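Local coordinates for protein beta-galactosidase (Trichoderma reesei, PDB 3OG2) that probably hydrolyses terminal non-reducing beta-D-galactose residues from beta-D-galactosides, as a glycoprotein glycosidase of family 35, at residues 915-919 and 930-935. Numbering follows the deposited sequence.
Sequences APYRA and KYVSNI. With NAG (2-acetamido-2-deoxy-beta-D-glucopyranose), chain C; NAG (2-acetamido-2-deoxy-beta-D-glucopyranose), chain B.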
ATOM      1  N   ALA A 915      32.796  -6.233   5.844  1.00 26.25           N
ATOM      2  CA  ALA A 915      32.992  -5.474   4.614  1.00 22.13           C
ATOM      3  C   ALA A 915      31.649  -5.239   3.906  1.00 19.07           C
ATOM      4  O   ALA A 915      30.738  -6.073   3.866  1.00 17.67           O
ATOM      5  CB  ALA A 915      33.954  -6.193   3.699  1.00 23.53           C
ATOM      6  N   PRO A 916      31.545  -4.045   3.342  1.00 16.33           N
ATOM      7  CA  PRO A 916      30.302  -3.630   2.708  1.00 14.76           C
ATOM      8  C   PRO A 916      29.996  -4.318   1.382  1.00 11.20           C
ATOM      9  O   PRO A 916      30.906  -4.556   0.566  1.00 13.47           O
ATOM     10  CB  PRO A 916      30.532  -2.123   2.475  1.00 16.34           C
ATOM     11  CG  PRO A 916      32.030  -2.026   2.371  1.00 18.33           C
ATOM     12  CD  PRO A 916      32.618  -3.021   3.325  1.00 20.09           C
ATOM     13  N   TYR A 917      28.707  -4.649   1.177  1.00 11.81           N
ATOM     14  CA  TYR A 917      28.313  -5.228  -0.086  1.00 10.02           C
ATOM     15  C   TYR A 917      26.850  -4.853  -0.393  1.00  9.19           C
ATOM     16  O   TYR A 917      26.113  -4.460   0.502  1.00  9.95           O
ATOM     17  CB  TYR A 917      28.474  -6.749  -0.105  1.00 12.27           C
ATOM     18  CG  TYR A 917      27.559  -7.539   0.815  1.00 11.19           C
ATOM     19  CD1 TYR A 917      27.878  -7.712   2.167  1.00 11.77           C
ATOM     20  CD2 TYR A 917      26.416  -8.122   0.322  1.00 11.30           C
ATOM     21  CE1 TYR A 917      27.048  -8.438   2.997  1.00 11.79           C
ATOM     22  CE2 TYR A 917      25.586  -8.857   1.157  1.00 11.06           C
ATOM     23  CZ  TYR A 917      25.895  -9.017   2.471  1.00 11.23           C
ATOM     24  OH  TYR A 917      25.058  -9.763   3.268  1.00 13.24           O
ATOM     25  N   ARG A 918      26.580  -5.052  -1.686  1.00  9.38           N
ATOM     26  CA  ARG A 918      25.207  -4.885  -2.163  1.00 10.02           C
ATOM     27  C   ARG A 918      24.777  -6.230  -2.715  1.00 10.47           C
ATOM     28  O   ARG A 918      25.625  -6.930  -3.307  1.00 12.60           O
ATOM     29  CB  ARG A 918      25.107  -3.792  -3.248  1.00 11.07           C
ATOM     30  CG  ARG A 918      25.675  -2.487  -2.665  1.00 11.66           C
ATOM     31  CD  ARG A 918      25.752  -1.388  -3.698  1.00 11.54           C
ATOM     32  NE  ARG A 918      24.471  -0.843  -4.200  1.00 10.21           N
ATOM     33  CZ  ARG A 918      23.862   0.203  -3.698  1.00  8.62           C
ATOM     34  NH1 ARG A 918      24.367   0.819  -2.619  1.00  9.60           N
ATOM     35  NH2 ARG A 918      22.728   0.621  -4.244  1.00 10.38           N
ATOM     36  N   ALA A 919      23.554  -6.631  -2.516  1.00  9.07           N
ATOM     37  CA  ALA A 919      23.099  -7.907  -3.070  1.00  8.60           C
ATOM     38  C   ALA A 919      21.734  -7.686  -3.719  1.00  7.92           C
ATOM     39  O   ALA A 919      20.956  -6.771  -3.349  1.00 10.33           O
ATOM     40  CB  ALA A 919      22.954  -8.963  -1.961  1.00 10.51           C
ATOM     41  N   LYS A 930      16.704  -5.604  -3.045  1.00  8.03           N
ATOM     42  CA  LYS A 930      17.967  -4.938  -3.130  1.00  8.87           C
ATOM     43  C   LYS A 930      18.384  -4.743  -1.674  1.00  7.90           C
ATOM     44  O   LYS A 930      17.768  -4.059  -0.899  1.00  9.86           O
ATOM     45  CB  LYS A 930      17.798  -3.574  -3.860  1.00  9.75           C
ATOM     46  CG  LYS A 930      19.125  -2.839  -3.978  1.00 14.66           C
ATOM     47  CD  LYS A 930      19.096  -1.742  -5.052  1.00 19.01           C
ATOM     48  CE  LYS A 930      19.392  -2.271  -6.436  1.00 16.78           C
ATOM     49  NZ  LYS A 930      19.508  -1.214  -7.486  1.00 15.53           N
ATOM     50  N   TYR A 931      19.494  -5.401  -1.341  1.00  8.53           N
ATOM     51  CA  TYR A 931      20.041  -5.399   0.006  1.00  8.03           C
ATOM     52  C   TYR A 931      21.318  -4.588  -0.004  1.00  7.81           C
ATOM     53  O   TYR A 931      22.193  -4.827  -0.828  1.00 10.27           O
ATOM     54  CB  TYR A 931      20.364  -6.856   0.406  1.00  9.30           C
ATOM     55  CG  TYR A 931      20.988  -6.940   1.793  1.00  9.84           C
ATOM     56  CD1 TYR A 931      20.166  -6.778   2.908  1.00 10.29           C
ATOM     57  CD2 TYR A 931      22.336  -7.150   1.962  1.00 11.58           C
ATOM     58  CE1 TYR A 931      20.715  -6.838   4.193  1.00 10.64           C
ATOM     59  CE2 TYR A 931      22.943  -7.234   3.222  1.00 11.67           C
ATOM     60  CZ  TYR A 931      22.099  -7.076   4.320  1.00 11.37           C
ATOM     61  OH  TYR A 931      22.618  -7.141   5.595  1.00 12.61           O
ATOM     62  N   VAL A 932      21.453  -3.650   0.938  1.00  9.31           N
ATOM     63  CA  VAL A 932      22.596  -2.771   0.932  1.00  8.96           C
ATOM     64  C   VAL A 932      23.174  -2.824   2.342  1.00  9.00           C
ATOM     65  O   VAL A 932      22.656  -2.226   3.289  1.00  9.60           O
ATOM     66  CB  VAL A 932      22.270  -1.312   0.499  1.00  8.75           C
ATOM     67  CG1 VAL A 932      23.540  -0.466   0.576  1.00 10.80           C
ATOM     68  CG2 VAL A 932      21.677  -1.298  -0.913  1.00 10.46           C
ATOM     69  N   SER A 933      24.278  -3.565   2.464  1.00  9.64           N
ATOM     70  CA  SER A 933      24.677  -4.010   3.815  1.00 10.05           C
ATOM     71  C   SER A 933      25.135  -2.843   4.684  1.00  9.78           C
ATOM     72  O   SER A 933      25.022  -2.909   5.923  1.00 12.17           O
ATOM     73  CB  SER A 933      25.764  -5.100   3.727  1.00 11.53           C
ATOM     74  OG  SER A 933      27.048  -4.484   3.521  1.00 12.32           O
ATOM     75  N   ASN A 934      25.639  -1.767   4.054  1.00  9.69           N
ATOM     76  CA  ASN A 934      26.193  -0.637   4.810  1.00 11.73           C
ATOM     77  C   ASN A 934      25.208   0.534   4.872  1.00 11.00           C
ATOM     78  O   ASN A 934      25.590   1.576   5.384  1.00 13.48           O
ATOM     79  CB  ASN A 934      27.529  -0.171   4.202  1.00 11.20           C
ATOM     80  CG  ASN A 934      27.358   0.293   2.756  1.00 11.57           C
ATOM     81  OD1 ASN A 934      26.627  -0.285   1.981  1.00 11.75           O
ATOM     82  ND2 ASN A 934      28.052   1.391   2.392  1.00 16.88           N
ATOM     83  N   ILE A 935      23.961   0.361   4.402  1.00 10.45           N
ATOM     84  CA  ILE A 935      22.997   1.453   4.426  1.00  9.40           C
ATOM     85  C   ILE A 935      21.679   0.989   5.057  1.00  9.19           C
ATOM     86  O   ILE A 935      21.134   1.684   5.949  1.00 10.42           O
ATOM     87  CB  ILE A 935      22.728   2.027   3.030  1.00 10.12           C
ATOM     88  CG1 ILE A 935      24.055   2.516   2.425  1.00 11.66           C
ATOM     89  CG2 ILE A 935      21.664   3.140   3.125  1.00 11.38           C
ATOM     90  CD1 ILE A 935      23.893   3.170   1.031  1.00 10.20           C
TER
HETATM   91  C1  NAG C   1      24.052  -3.266   9.037  1.00 14.32           C
HETATM   92  C2  NAG C   1      22.963  -2.284   8.570  1.00 12.47           C
HETATM   93  C3  NAG C   1      23.628  -0.922   8.324  1.00 12.84           C
HETATM   94  C4  NAG C   1      24.352  -0.428   9.585  1.00 15.89           C
HETATM   95  C5  NAG C   1      25.287  -1.542  10.116  1.00 19.25           C
HETATM   96  C6  NAG C   1      25.906  -1.170  11.460  1.00 28.12           C
HETATM   97  C7  NAG C   1      21.195  -3.256   7.192  1.00 11.36           C
HETATM   98  C8  NAG C   1      20.906  -4.031   5.913  1.00 13.42           C
HETATM   99  N2  NAG C   1      22.426  -2.787   7.297  1.00 11.95           N
HETATM  100  O3  NAG C   1      22.639  -0.001   7.898  1.00 14.69           O
HETATM  101  O4  NAG C   1      25.187   0.657   9.216  1.00 16.81           O
HETATM  102  O5  NAG C   1      24.588  -2.762  10.249  1.00 16.61           O
HETATM  103  O6  NAG C   1      26.944  -2.138  11.723  1.00 37.15           O
HETATM  104  O7  NAG C   1      20.360  -3.136   8.070  1.00 16.04           O
HETATM  105  C1  NAG B   2      24.892   1.863   9.579  1.00 19.23           C
HETATM  106  C2  NAG B   2      26.109   2.776   9.380  1.00 23.68           C
HETATM  107  C3  NAG B   2      25.736   4.212   9.755  1.00 19.77           C
HETATM  108  C4  NAG B   2      24.515   4.663   8.943  1.00 16.04           C
HETATM  109  C5  NAG B   2      23.384   3.627   9.100  1.00 14.41           C
HETATM  110  C6  NAG B   2      22.106   3.965   8.319  1.00 12.88           C
HETATM  111  C7  NAG B   2      28.277   1.863   9.868  1.00 38.67           C
HETATM  112  C8  NAG B   2      29.141   1.260  10.943  1.00 46.36           C
HETATM  113  N2  NAG B   2      27.159   2.432  10.342  1.00 30.01           N
HETATM  114  O3  NAG B   2      26.837   5.046   9.408  1.00 25.98           O
HETATM  115  O4  NAG B   2      24.113   5.891   9.504  1.00 17.77           O
HETATM  116  O5  NAG B   2      23.845   2.338   8.741  1.00 14.40           O
HETATM  117  O6  NAG B   2      22.387   3.946   6.920  1.00 13.13           O
HETATM  118  O7  NAG B   2      28.219   1.315   8.751  1.00 45.87           O
HETATM  119  O   HOH W   1      28.489  -5.552   5.607  1.00 21.64           O
HETATM  120  O   HOH W   2      24.900  -8.711   5.763  1.00 13.88           O
HETATM  121  O   HOH W   3      26.490   0.332  -0.817  1.00 11.19           O
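Pro916, just before the strand, rests its CB against CB of Asn934 at 4.0 Å, its ring offering only carbon there. Tyr917 is bound twice by Ser933: its N donates to Ser933 OG (2.9 Å), and its O accepts from Ser933 N. Ser933 suits this place because its short hydroxyl, turned between its own N and carbonyl carbon (chi1 81°), stands in for a main-chain acceptor, while its CB lies over one face of the flat Tyr917 ring. The phenol reaches on obliquely to Tyr931, Tyr917 CZ lying 3.5 Å from Tyr931 CE2, and one water joins both hydroxyls. A serine in place of Tyr917 would probably open a gap beside the Tyr931 ring and deprive that water of one partner. Strands 917-923 and 926-932 form an antiparallel beta hairpin at one margin of a five-stranded sheet in an all-beta domain, where the Tyr931 ring also meets the acetyl C8 of a glycan NAG (chain C). Long Arg918 bends at chi3 (68°), so that Val932 CG2 lies over one face of its guanidinium, and carries NH2 to a salt bridge with Asp783; a water links NH1 to Asn934 OD1. The small methyl of Ala919 packs against Phe908; Ala919 N donates to Tyr931 O and Tyr931 N to Ala919 O, each at 2.8 Å.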